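Local coordinates for protein ORF10 (Moritella marina, PDB 6RIW) that probably elongates growing acyl chains in polyunsaturated fatty acid biosynthesis, this piece of the longer synthase being its ketosynthase-chain length factor didomain, at residues G15-A18 with P19-W23; F69-A73 with S74-L78; L268-Q271 with S272-V275; V669-C672 with V673-A676; A782-K785 with A786-A790. All blocks are in the same frame, centred on the assembly; numbering follows the deposited sequence.

In the fold
From the N terminus the five contacts follow one another in series, each a local turn or helical step that closes before the next opens, so none nests in or crosses another. Contact 1 leads the loop after strand 4-12 into helix 19-27, and contact 2 turns the loop between strand 62-64 and helix 80-84. These two touch: Gln17 NE2 packs 4.2 Å from Phe69 CD1. Contact 3 joins the end of strand 259-270 to helix 271-277, still in the ketosynthase. Contacts 4 and 5 belong to the second, chain-length-factor half, on helices 668-682 and 776-790, with their centres about 16 Å apart and strand 763-772 touching both.

Contact 1 of 5, residues G15-A18 with P19-W23; sequences GSQA and PDQFW
Ala18 and Gln21 bury the most surface where the loop enters the helix, with Ser16 next. Ala18 is the N-cap residue. Its carbonyl O receives the N-H of Phe22 at 3.1 Å, which closes the first helical turn, while its small CB rests 3.5 Å from Pro19 CD. Proline suits the residue after the cap, because the first turn of a helix asks for no N-H there. Gln21, in that same turn, folds back over the loop: its CG stands anti to the backbone N (chi1 178°) and the chain runs out straight, which carries the amide to the loop backbone. There OE1 accepts the N-H of Gln17 at 2.9 Å in an almost linear bond (173°), although the donor stands well above the amide plane. Glutamine is long enough to reach this N-H and has the acceptor it needs. Its aliphatic part is used too, CG lying 3.8 Å from Ser16 CB, and Ser16 OG sits 3.5 Å from Phe22 CB. Gly15, within the loop, has a positive phi of 93°, a conformation easy for a residue without a side chain. Gly15 O is bonded by Gln25 further along helix 19-27, and Gln17 O by Tyr95 of helix 88-104. Phe22 meets Phe13 edge-to-face and, like Trp23, packs on helix 374-387, while Ser16 and Pro19 lie against Asn11 of strand 4-12.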
loop_
_atom_site.group_PDB
_atom_site.type_symbol
_atom_site.label_atom_id
_atom_site.label_comp_id
_atom_site.label_asym_id
_atom_site.label_seq_id
_atom_site.Cartn_x
_atom_site.Cartn_y
_atom_site.Cartn_z
ATOM N N GLY A 15 -22.337 -7.138 -6.659
ATOM C CA GLY A 15 -23.708 -7.536 -6.449
ATOM C C GLY A 15 -24.429 -6.912 -5.269
ATOM O O GLY A 15 -25.661 -7.004 -5.219
ATOM N N SER A 16 -23.740 -6.286 -4.311
ATOM C CA SER A 16 -24.464 -5.845 -3.120
ATOM C C SER A 16 -23.852 -4.594 -2.502
ATOM O O SER A 16 -22.662 -4.313 -2.669
ATOM C CB SER A 16 -24.548 -6.973 -2.076
ATOM O OG SER A 16 -23.278 -7.285 -1.543
ATOM N N GLN A 17 -24.698 -3.840 -1.782
ATOM C CA GLN A 17 -24.282 -2.598 -1.137
ATOM C C GLN A 17 -24.601 -2.569 0.353
ATOM O O GLN A 17 -24.435 -1.521 0.990
ATOM C CB GLN A 17 -24.938 -1.389 -1.823
ATOM C CG GLN A 17 -24.873 -1.404 -3.345
ATOM C CD GLN A 17 -25.626 -0.235 -3.959
ATOM O OE1 GLN A 17 -26.203 0.585 -3.242
ATOM N NE2 GLN A 17 -25.633 -0.160 -5.291
ATOM N N ALA A 18 -25.051 -3.683 0.931
ATOM C CA ALA A 18 -25.443 -3.727 2.334
ATOM C C ALA A 18 -25.330 -5.165 2.806
ATOM O O ALA A 18 -25.383 -6.081 1.980
ATOM C CB ALA A 18 -26.878 -3.205 2.531
ATOM N N PRO A 19 -25.146 -5.400 4.112
ATOM C CA PRO A 19 -24.902 -6.782 4.566
ATOM C C PRO A 19 -26.103 -7.708 4.417
ATOM O O PRO A 19 -25.918 -8.898 4.138
ATOM C CB PRO A 19 -24.501 -6.606 6.043
ATOM C CG PRO A 19 -23.993 -5.190 6.133
ATOM C CD PRO A 19 -24.849 -4.413 5.167
ATOM N N ASP A 20 -27.329 -7.215 4.612
ATOM C CA ASP A 20 -28.482 -8.110 4.483
ATOM C C ASP A 20 -28.701 -8.524 3.030
ATOM O O ASP A 20 -29.114 -9.656 2.748
ATOM C CB ASP A 20 -29.731 -7.441 5.054
ATOM C CG ASP A 20 -30.132 -6.189 4.279
ATOM O OD1 ASP A 20 -29.283 -5.636 3.534
ATOM O OD2 ASP A 20 -31.299 -5.755 4.412
ATOM N N GLN A 21 -28.436 -7.617 2.089
ATOM C CA GLN A 21 -28.497 -7.977 0.673
ATOM C C GLN A 21 -27.455 -9.039 0.327
ATOM O O GLN A 21 -27.748 -10.015 -0.374
ATOM C CB GLN A 21 -28.310 -6.708 -0.155
ATOM C CG GLN A 21 -28.280 -6.846 -1.651
ATOM C CD GLN A 21 -28.021 -5.484 -2.298
ATOM O OE1 GLN A 21 -27.540 -4.557 -1.632
ATOM N NE2 GLN A 21 -28.350 -5.351 -3.582
ATOM N N PHE A 22 -26.226 -8.862 0.812
ATOM C CA PHE A 22 -25.171 -9.848 0.592
ATOM C C PHE A 22 -25.553 -11.200 1.185
ATOM O O PHE A 22 -25.385 -12.243 0.540
ATOM C CB PHE A 22 -23.877 -9.297 1.202
ATOM C CG PHE A 22 -22.770 -10.308 1.421
ATOM C CD1 PHE A 22 -22.107 -10.885 0.355
ATOM C CD2 PHE A 22 -22.326 -10.586 2.700
ATOM C CE1 PHE A 22 -21.059 -11.770 0.556
ATOM C CE2 PHE A 22 -21.269 -11.473 2.915
ATOM C CZ PHE A 22 -20.637 -12.057 1.838
ATOM N N TRP A 23 -26.085 -11.193 2.406
ATOM C CA TRP A 23 -26.466 -12.438 3.068
ATOM C C TRP A 23 -27.529 -13.188 2.270
ATOM O O TRP A 23 -27.412 -14.398 2.044
ATOM C CB TRP A 23 -26.970 -12.139 4.479
ATOM C CG TRP A 23 -27.342 -13.372 5.222
ATOM C CD1 TRP A 23 -28.606 -13.795 5.529
ATOM C CD2 TRP A 23 -26.447 -14.378 5.722
ATOM N NE1 TRP A 23 -28.546 -14.991 6.208
ATOM C CE2 TRP A 23 -27.236 -15.372 6.334
ATOM C CE3 TRP A 23 -25.053 -14.533 5.714
ATOM C CZ2 TRP A 23 -26.682 -16.501 6.935
ATOM C CZ3 TRP A 23 -24.505 -15.656 6.316
ATOM C CH2 TRP A 23 -25.321 -16.625 6.916
#

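Contact 2 of 5, residues F69-A73 with S74-L78; sequences FNFDA and SGYQL
Asp72 and Ser74 meet through a single carboxylate oxygen. Asp72 OD1 accepts from Ser74 OG at 2.7 Å and from Ser74 N at 2.9 Å, both donors coming from the same face of the carboxylate, the hydroxyl on the syn side. The Asp72 side chain is turned with CG anti to the backbone N (chi1 178°), which brings OD1 round to the N-H two residues on. Serine suits its place by supplying a second donor from the same residue. On another side of the backbone the rings of Phe71 and Tyr76 approach from opposite directions and meet obliquely, planes at 31°, with Phe71 CZ 3.8 Å from Tyr76 CE2. The edge of the Tyr76 ring faces the carbonyl oxygens of Asp72 and Ala73. One water links Asp72 O to Tyr76 OH, at 2.7 Å from Asp72 O; a second joins Ala73 O, Tyr76 N and Leu78 O, holding the loop's curve. Gly75, with a positive phi of 87°, lets the chain bend between them. Further out, Lys98 bonds Ser74 O and makes a cation-pi contact with Tyr76, while Phe71 packs on Gln91 and Leu94 of helix 88-104. An aspartate oxygen taking the N-H of the second residue after it is the signature of an Asx turn.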
loop_
_atom_site.group_PDB
_atom_site.type_symbol
_atom_site.label_atom_id
_atom_site.label_comp_id
_atom_site.label_asym_id
_atom_site.label_seq_id
_atom_site.Cartn_x
_atom_site.Cartn_y
_atom_site.Cartn_z
ATOM N N PHE A 69 -23.020 1.657 -9.005
ATOM C CA PHE A 69 -22.924 2.327 -7.711
ATOM C C PHE A 69 -22.804 3.827 -7.963
ATOM O O PHE A 69 -21.921 4.262 -8.702
ATOM C CB PHE A 69 -21.721 1.826 -6.904
ATOM C CG PHE A 69 -21.526 2.559 -5.601
ATOM C CD1 PHE A 69 -22.342 2.287 -4.510
ATOM C CD2 PHE A 69 -20.547 3.540 -5.477
ATOM C CE1 PHE A 69 -22.170 2.966 -3.303
ATOM C CE2 PHE A 69 -20.364 4.227 -4.283
ATOM C CZ PHE A 69 -21.186 3.938 -3.186
ATOM N N ASN A 70 -23.679 4.616 -7.344
ATOM C CA ASN A 70 -23.681 6.068 -7.517
ATOM C C ASN A 70 -23.414 6.666 -6.143
ATOM O O ASN A 70 -24.291 6.657 -5.272
ATOM C CB ASN A 70 -25.006 6.565 -8.108
ATOM C CG ASN A 70 -25.337 5.910 -9.439
ATOM O OD1 ASN A 70 -26.321 5.176 -9.559
ATOM N ND2 ASN A 70 -24.517 6.173 -10.446
ATOM N N PHE A 71 -22.187 7.136 -5.942
ATOM C CA PHE A 71 -21.764 7.635 -4.643
ATOM C C PHE A 71 -22.490 8.931 -4.304
ATOM O O PHE A 71 -22.551 9.850 -5.124
ATOM C CB PHE A 71 -20.255 7.870 -4.658
ATOM C CG PHE A 71 -19.711 8.464 -3.395
ATOM C CD1 PHE A 71 -19.729 7.749 -2.209
ATOM C CD2 PHE A 71 -19.129 9.732 -3.411
ATOM C CE1 PHE A 71 -19.201 8.309 -1.039
ATOM C CE2 PHE A 71 -18.599 10.285 -2.250
ATOM C CZ PHE A 71 -18.635 9.578 -1.073
ATOM N N ASP A 72 -23.020 9.000 -3.084
ATOM C CA ASP A 72 -23.613 10.217 -2.534
ATOM C C ASP A 72 -22.541 10.939 -1.732
ATOM O O ASP A 72 -22.133 10.457 -0.675
ATOM C CB ASP A 72 -24.821 9.861 -1.669
ATOM C CG ASP A 72 -25.477 11.074 -1.011
ATOM O OD1 ASP A 72 -24.965 12.213 -1.101
ATOM O OD2 ASP A 72 -26.539 10.869 -0.386
ATOM N N ALA A 73 -22.069 12.080 -2.250
ATOM C CA ALA A 73 -20.961 12.824 -1.650
ATOM C C ALA A 73 -21.392 13.752 -0.520
ATOM O O ALA A 73 -20.535 14.427 0.072
ATOM C CB ALA A 73 -20.228 13.633 -2.736
ATOM N N SER A 74 -22.682 13.802 -0.192
ATOM C CA SER A 74 -23.167 14.719 0.827
ATOM C C SER A 74 -23.039 14.099 2.218
ATOM O O SER A 74 -22.923 12.883 2.375
ATOM C CB SER A 74 -24.623 15.105 0.542
ATOM O OG SER A 74 -25.506 14.020 0.824
ATOM N N GLY A 75 -23.036 14.958 3.236
ATOM C CA GLY A 75 -23.110 14.494 4.612
ATOM C C GLY A 75 -21.801 14.144 5.286
ATOM O O GLY A 75 -21.827 13.584 6.386
ATOM N N TYR A 76 -20.660 14.432 4.665
ATOM C CA TYR A 76 -19.357 14.225 5.286
ATOM C C TYR A 76 -18.821 15.544 5.843
ATOM O O TYR A 76 -19.397 16.618 5.645
ATOM C CB TYR A 76 -18.358 13.641 4.271
ATOM C CG TYR A 76 -18.740 12.279 3.768
ATOM C CD1 TYR A 76 -18.314 11.141 4.430
ATOM C CD2 TYR A 76 -19.557 12.129 2.661
ATOM C CE1 TYR A 76 -18.677 9.888 3.992
ATOM C CE2 TYR A 76 -19.922 10.880 2.211
ATOM C CZ TYR A 76 -19.476 9.768 2.880
ATOM O OH TYR A 76 -19.844 8.530 2.443
ATOM N N GLN A 77 -17.679 15.462 6.525
ATOM C CA GLN A 77 -17.066 16.677 7.053
ATOM C C GLN A 77 -16.197 17.386 6.012
ATOM O O GLN A 77 -15.637 18.454 6.298
ATOM C CB GLN A 77 -16.283 16.353 8.330
ATOM C CG GLN A 77 -17.226 15.779 9.415
ATOM C CD GLN A 77 -16.670 15.837 10.817
ATOM O OE1 GLN A 77 -15.641 16.462 11.085
ATOM N NE2 GLN A 77 -17.358 15.174 11.735
ATOM N N LEU A 78 -16.100 16.829 4.816
ATOM C CA LEU A 78 -15.451 17.452 3.674
ATOM C C LEU A 78 -16.491 17.759 2.609
ATOM O O LEU A 78 -17.486 17.047 2.467
ATOM C CB LEU A 78 -14.364 16.544 3.090
ATOM C CG LEU A 78 -13.120 16.466 3.977
ATOM C CD1 LEU A 78 -12.178 15.407 3.454
ATOM C CD2 LEU A 78 -12.411 17.827 4.092
HETATM O O HOH W 1 -22.177 8.466 1.091
HETATM O O HOH W 2 -20.063 16.115 2.234
#

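Contact 3 of 5, residues L268-Q271 with S272-V275; sequences LKRQ and SDAV
Arg270 and Asp273 lie side by side and point the same way, but their flat groups are turned almost at right angles, with guanidinium and carboxylate planes 87° apart. The salt bridge between Arg270 NH1 and Asp273 OD2, 2.9 Å long, approaches the guanidinium obliquely and is weak as a hydrogen bond (127°). Water fills in the rest. One molecule, seated over a face of the guanidinium, accepts from Arg270 N and donates to Asp273 OD2 at 2.7 Å; another accepts from Arg270 NE and donates to Ser272 OG. Arg270 is the N-cap, and an acid three residues later suits the start of a helix, whose dipole would probably favour its charge. Backbone bonds complete the turn: Ala274 N gives to Arg270 O at 3.0 Å, and Val275 N to Gln271 O at 2.9 Å. Lys269 crosses Asp273 at about a right angle, so that its CE lies 4.0 Å from Asp273 CB; its bend at chi3 (68°) belongs to an ammonium group that salt-bridges Asp277 and Asp279 instead. Gln271 runs alongside Val275, CG to CG2 4.2 Å. The guanidinium is also held by Asn216, Leu210 and Ala215, the Gln271 amide by Thr453, Thr455 and Asn3, and Ser272 OG by Glu2. The side chain of Gln271 is about 9 Å from the bound magnesium ion and touches Ile284 of strand 283-292. Strand 259-270 runs straight into helix 271-277, with Leu268 against helix 198-211 and Ala274 laid on Ala5 and Val7 of strand 4-12.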
loop_
_atom_site.group_PDB
_atom_site.type_symbol
_atom_site.label_atom_id
_atom_site.label_comp_id
_atom_site.label_asym_id
_atom_site.label_seq_id
_atom_site.Cartn_x
_atom_site.Cartn_y
_atom_site.Cartn_z
ATOM N N LEU A 268 -15.102 -1.756 15.631
ATOM C CA LEU A 268 -14.639 -2.617 16.715
ATOM C C LEU A 268 -14.550 -1.865 18.038
ATOM O O LEU A 268 -14.069 -0.729 18.089
ATOM C CB LEU A 268 -13.256 -3.204 16.409
ATOM C CG LEU A 268 -13.068 -3.892 15.062
ATOM C CD1 LEU A 268 -11.648 -4.423 14.926
ATOM C CD2 LEU A 268 -14.077 -5.025 14.911
ATOM N N LYS A 269 -14.958 -2.530 19.122
ATOM C CA LYS A 269 -14.769 -2.003 20.470
ATOM C C LYS A 269 -14.394 -3.151 21.397
ATOM O O LYS A 269 -14.699 -4.312 21.116
ATOM C CB LYS A 269 -16.041 -1.301 21.005
ATOM C CG LYS A 269 -16.349 0.051 20.336
ATOM C CD LYS A 269 -17.765 0.541 20.691
ATOM C CE LYS A 269 -17.886 0.925 22.167
ATOM N NZ LYS A 269 -19.083 1.804 22.420
ATOM N N ARG A 270 -13.698 -2.830 22.488
ATOM C CA ARG A 270 -13.513 -3.821 23.541
ATOM C C ARG A 270 -14.891 -4.255 24.044
ATOM O O ARG A 270 -15.805 -3.437 24.161
ATOM C CB ARG A 270 -12.653 -3.239 24.683
ATOM C CG ARG A 270 -11.202 -2.927 24.266
ATOM C CD ARG A 270 -10.377 -2.252 25.370
ATOM N NE ARG A 270 -10.950 -0.964 25.733
ATOM C CZ ARG A 270 -10.558 0.204 25.234
ATOM N NH1 ARG A 270 -11.170 1.323 25.598
ATOM N NH2 ARG A 270 -9.562 0.264 24.361
ATOM N N GLN A 271 -15.054 -5.555 24.289
ATOM C CA GLN A 271 -16.380 -6.068 24.644
ATOM C C GLN A 271 -16.936 -5.387 25.891
ATOM O O GLN A 271 -18.135 -5.096 25.958
ATOM C CB GLN A 271 -16.339 -7.580 24.855
ATOM C CG GLN A 271 -17.745 -8.204 24.967
ATOM C CD GLN A 271 -17.708 -9.548 25.654
ATOM O OE1 GLN A 271 -16.683 -9.936 26.210
ATOM N NE2 GLN A 271 -18.822 -10.273 25.611
ATOM N N SER A 272 -16.076 -5.105 26.875
ATOM C CA SER A 272 -16.519 -4.393 28.078
ATOM C C SER A 272 -17.209 -3.078 27.730
ATOM O O SER A 272 -18.261 -2.750 28.293
ATOM C CB SER A 272 -15.331 -4.132 29.004
ATOM O OG SER A 272 -14.316 -3.421 28.322
ATOM N N ASP A 273 -16.630 -2.306 26.802
ATOM C CA ASP A 273 -17.232 -1.029 26.430
ATOM C C ASP A 273 -18.499 -1.239 25.608
ATOM O O ASP A 273 -19.466 -0.479 25.743
ATOM C CB ASP A 273 -16.228 -0.174 25.644
ATOM C CG ASP A 273 -14.991 0.199 26.463
ATOM O OD1 ASP A 273 -15.013 0.049 27.707
ATOM O OD2 ASP A 273 -13.984 0.647 25.858
ATOM N N ALA A 274 -18.512 -2.262 24.748
ATOM C CA ALA A 274 -19.689 -2.503 23.919
ATOM C C ALA A 274 -20.886 -2.912 24.770
ATOM O O ALA A 274 -22.018 -2.493 24.502
ATOM C CB ALA A 274 -19.396 -3.583 22.870
ATOM N N VAL A 275 -20.658 -3.734 25.794
ATOM C CA VAL A 275 -21.760 -4.132 26.670
ATOM C C VAL A 275 -22.215 -2.950 27.514
ATOM O O VAL A 275 -23.419 -2.711 27.672
ATOM C CB VAL A 275 -21.343 -5.335 27.537
ATOM C CG1 VAL A 275 -22.375 -5.595 28.626
ATOM C CG2 VAL A 275 -21.172 -6.567 26.666
HETATM O O HOH W 3 -13.390 -0.137 23.297
HETATM O O HOH W 4 -12.312 -1.364 28.400
#

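Contact 4 of 5, residues V669-C672 with V673-A676; sequences VYRC and VELA
Glu674 OE1 is gripped twice, by Arg671 NH2 at 3.1 Å and by a water that donates to it at 2.6 Å. Both residues stand on helix 668-682, a buried helix of the thiolase fold in the chain-length-factor half, and form an i to i+3 salt bridge along it. The side chains run the same way. Arg671 bends at chi2 (-70°), which swings its end back towards Glu674, and OE1 lies at the edge of the guanidinium, in its plane, using its syn lone pair; the guanidinium and carboxylate planes are 24° apart. The bond is fairly straight (157°), which suits a charged pair enclosed within the protein. The bridging water also donates to Arg671 O, tying the acid to the backbone of its own partner. That same carbonyl receives the helical N-H of Leu675, 2.9 Å away. Glu674 OE2 is bonded by Ser188 OG, so the acid links this half to the ketosynthase half, while the arginine makes a cation-pi contact with Phe770 of strand 763-772. Apolar residues cover the strand-facing sides: Val669 and Cys672 lie on strands 576-581 and 687-694, and Val673 on strand 763-772. Compact side chains of this kind suit the place, since they fill the space between helix and strands without polar groups to satisfy. Val673 CG2 sits 3.4 Å from Val669 O, and three residues on, Ala676 N reaches Cys672 O at 2.7 Å.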
loop_
_atom_site.group_PDB
_atom_site.type_symbol
_atom_site.label_atom_id
_atom_site.label_comp_id
_atom_site.label_asym_id
_atom_site.label_seq_id
_atom_site.Cartn_x
_atom_site.Cartn_y
_atom_site.Cartn_z
ATOM N N VAL A 669 6.627 6.718 7.983
ATOM C CA VAL A 669 7.627 6.132 8.878
ATOM C C VAL A 669 7.228 6.308 10.339
ATOM O O VAL A 669 7.417 5.399 11.158
ATOM C CB VAL A 669 9.018 6.732 8.606
ATOM C CG1 VAL A 669 10.013 6.310 9.729
ATOM C CG2 VAL A 669 9.551 6.271 7.245
ATOM N N TYR A 670 6.681 7.472 10.703
ATOM C CA TYR A 670 6.291 7.670 12.098
ATOM C C TYR A 670 5.111 6.779 12.489
ATOM O O TYR A 670 5.055 6.300 13.627
ATOM C CB TYR A 670 5.994 9.164 12.341
ATOM C CG TYR A 670 7.164 10.077 11.987
ATOM C CD1 TYR A 670 8.474 9.665 12.177
ATOM C CD2 TYR A 670 6.955 11.343 11.441
ATOM C CE1 TYR A 670 9.559 10.490 11.847
ATOM C CE2 TYR A 670 8.038 12.177 11.108
ATOM C CZ TYR A 670 9.325 11.744 11.321
ATOM O OH TYR A 670 10.385 12.576 10.989
ATOM N N ARG A 671 4.179 6.505 11.569
ATOM C CA ARG A 671 3.160 5.501 11.876
ATOM C C ARG A 671 3.768 4.105 12.049
ATOM O O ARG A 671 3.248 3.306 12.839
ATOM C CB ARG A 671 2.068 5.475 10.803
ATOM C CG ARG A 671 1.194 6.749 10.752
ATOM C CD ARG A 671 0.263 6.907 11.973
ATOM N NE ARG A 671 -0.577 8.106 11.848
ATOM C CZ ARG A 671 -1.333 8.603 12.832
ATOM N NH1 ARG A 671 -2.067 9.695 12.619
ATOM N NH2 ARG A 671 -1.364 8.006 14.027
ATOM N N CYS A 672 4.841 3.781 11.318
ATOM C CA CYS A 672 5.530 2.502 11.534
ATOM C C CYS A 672 6.160 2.436 12.914
ATOM O O CYS A 672 6.180 1.372 13.551
ATOM C CB CYS A 672 6.623 2.290 10.480
ATOM S SG CYS A 672 6.011 1.893 8.827
ATOM N N VAL A 673 6.752 3.539 13.368
ATOM C CA VAL A 673 7.329 3.551 14.713
ATOM C C VAL A 673 6.248 3.252 15.750
ATOM O O VAL A 673 6.433 2.432 16.659
ATOM C CB VAL A 673 8.022 4.901 14.967
ATOM C CG1 VAL A 673 8.485 5.020 16.422
ATOM C CG2 VAL A 673 9.200 5.099 13.981
ATOM N N GLU A 674 5.093 3.922 15.621
ATOM C CA GLU A 674 3.954 3.678 16.507
ATOM C C GLU A 674 3.484 2.233 16.426
ATOM O O GLU A 674 3.214 1.596 17.454
ATOM C CB GLU A 674 2.809 4.621 16.144
ATOM C CG GLU A 674 1.486 4.371 16.888
ATOM C CD GLU A 674 0.412 5.419 16.526
ATOM O OE1 GLU A 674 0.080 5.601 15.318
ATOM O OE2 GLU A 674 -0.083 6.078 17.457
ATOM N N LEU A 675 3.395 1.694 15.217
ATOM C CA LEU A 675 3.007 0.289 15.052
ATOM C C LEU A 675 4.035 -0.660 15.670
ATOM O O LEU A 675 3.666 -1.636 16.347
ATOM C CB LEU A 675 2.816 -0.018 13.561
ATOM C CG LEU A 675 2.450 -1.457 13.165
ATOM C CD1 LEU A 675 1.238 -1.929 13.968
ATOM C CD2 LEU A 675 2.159 -1.499 11.645
ATOM N N ALA A 676 5.328 -0.405 15.446
ATOM C CA ALA A 676 6.350 -1.277 16.028
ATOM C C ALA A 676 6.225 -1.321 17.555
ATOM O O ALA A 676 6.270 -2.400 18.165
ATOM C CB ALA A 676 7.741 -0.813 15.605
HETATM O O HOH W 5 0.408 3.598 13.664
#

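Contact 5 of 5, residues A782-K785 with A786-A790; sequences AADK and ALTLA
The last two and a half turns of helix 776-790 make this contact, and the link that distinguishes it from a plain run of helical bonds is the one from Thr788 to Asp784. Asp784 O accepts twice from this one residue, from Thr788 N at 3.0 Å and from the hydroxyl OG1 at 2.8 Å, the two donors arriving from opposite faces of the carbonyl plane. The hydroxyl gets there because OG1 lies beside the backbone N, anti to the carbonyl carbon (chi1 -60°). Threonine suits an exposed turn of this kind, since its hydroxyl can be satisfied by the helix itself. The ordinary i to i+4 ladder continues beside it, with Leu787 N to Ala783 O at 2.8 Å and Leu789 N to Lys785 O at 2.9 Å. The helix packs on strands 763-772 and 876-884 in the C-terminal part of the chain-length-factor thiolase fold: Ala786 touches the first, Ala782 both, and Ala783, Leu787 and Ala790 the second. Alanine fits here, a single methyl being enough to fill the narrow gap between helix and strands. Leu787 curls over the ladder, CG lying 3.2 Å from Ala783 O, and its branches continue to Tyr822, Ile792 and Ile881. Lys785 runs fully extended beyond CG, its chain lying on Ser769, and delivers NZ to Phe770 O of strand 763-772.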
loop_
_atom_site.group_PDB
_atom_site.type_symbol
_atom_site.label_atom_id
_atom_site.label_comp_id
_atom_site.label_asym_id
_atom_site.label_seq_id
_atom_site.Cartn_x
_atom_site.Cartn_y
_atom_site.Cartn_z
ATOM N N ALA A 782 0.623 17.773 19.727
ATOM C CA ALA A 782 1.423 16.570 19.549
ATOM C C ALA A 782 2.722 16.655 20.328
ATOM O O ALA A 782 3.168 15.661 20.911
ATOM C CB ALA A 782 1.699 16.339 18.058
ATOM N N ALA A 783 3.372 17.826 20.326
ATOM C CA ALA A 783 4.619 17.964 21.069
ATOM C C ALA A 783 4.403 17.747 22.569
ATOM O O ALA A 783 5.213 17.087 23.236
ATOM C CB ALA A 783 5.220 19.342 20.801
ATOM N N ASP A 784 3.339 18.329 23.120
ATOM C CA ASP A 784 3.060 18.148 24.543
ATOM C C ASP A 784 2.831 16.678 24.875
ATOM O O ASP A 784 3.281 16.185 25.924
ATOM C CB ASP A 784 1.851 18.980 24.950
ATOM C CG ASP A 784 1.443 18.739 26.405
ATOM O OD1 ASP A 784 2.290 18.955 27.308
ATOM O OD2 ASP A 784 0.289 18.310 26.648
ATOM N N LYS A 785 2.110 15.963 24.010
ATOM C CA LYS A 785 1.909 14.538 24.257
ATOM C C LYS A 785 3.236 13.802 24.248
ATOM O O LYS A 785 3.479 12.927 25.086
ATOM C CB LYS A 785 0.988 13.917 23.200
ATOM C CG LYS A 785 -0.445 14.401 23.160
ATOM C CD LYS A 785 -1.200 13.562 22.129
ATOM C CE LYS A 785 -2.512 14.195 21.738
ATOM N NZ LYS A 785 -3.210 13.374 20.688
ATOM N N ALA A 786 4.104 14.128 23.287
ATOM C CA ALA A 786 5.340 13.379 23.143
ATOM C C ALA A 786 6.298 13.685 24.284
ATOM O O ALA A 786 6.999 12.788 24.774
ATOM C CB ALA A 786 5.976 13.683 21.779
ATOM N N LEU A 787 6.329 14.943 24.742
ATOM C CA LEU A 787 7.206 15.280 25.861
ATOM C C LEU A 787 6.728 14.597 27.139
ATOM O O LEU A 787 7.543 14.074 27.912
ATOM C CB LEU A 787 7.279 16.800 26.042
ATOM C CG LEU A 787 7.957 17.560 24.892
ATOM C CD1 LEU A 787 7.539 19.032 24.856
ATOM C CD2 LEU A 787 9.471 17.427 24.960
ATOM N N THR A 788 5.409 14.561 27.348
ATOM C CA THR A 788 4.838 13.851 28.497
ATOM C C THR A 788 5.167 12.362 28.449
ATOM O O THR A 788 5.547 11.753 29.468
ATOM C CB THR A 788 3.324 14.046 28.523
ATOM O OG1 THR A 788 3.017 15.441 28.640
ATOM C CG2 THR A 788 2.678 13.261 29.685
ATOM N N LEU A 789 5.013 11.752 27.273
ATOM C CA LEU A 789 5.335 10.339 27.121
ATOM C C LEU A 789 6.817 10.083 27.365
ATOM O O LEU A 789 7.184 9.094 28.009
ATOM C CB LEU A 789 4.907 9.853 25.730
ATOM C CG LEU A 789 5.041 8.351 25.440
ATOM C CD1 LEU A 789 4.185 7.511 26.401
ATOM C CD2 LEU A 789 4.682 8.058 23.976
ATOM N N ALA A 790 7.686 10.967 26.866
ATOM C CA ALA A 790 9.115 10.808 27.074
ATOM C C ALA A 790 9.533 11.101 28.508
ATOM O O ALA A 790 10.636 10.716 28.905
ATOM C CB ALA A 790 9.904 11.720 26.120
#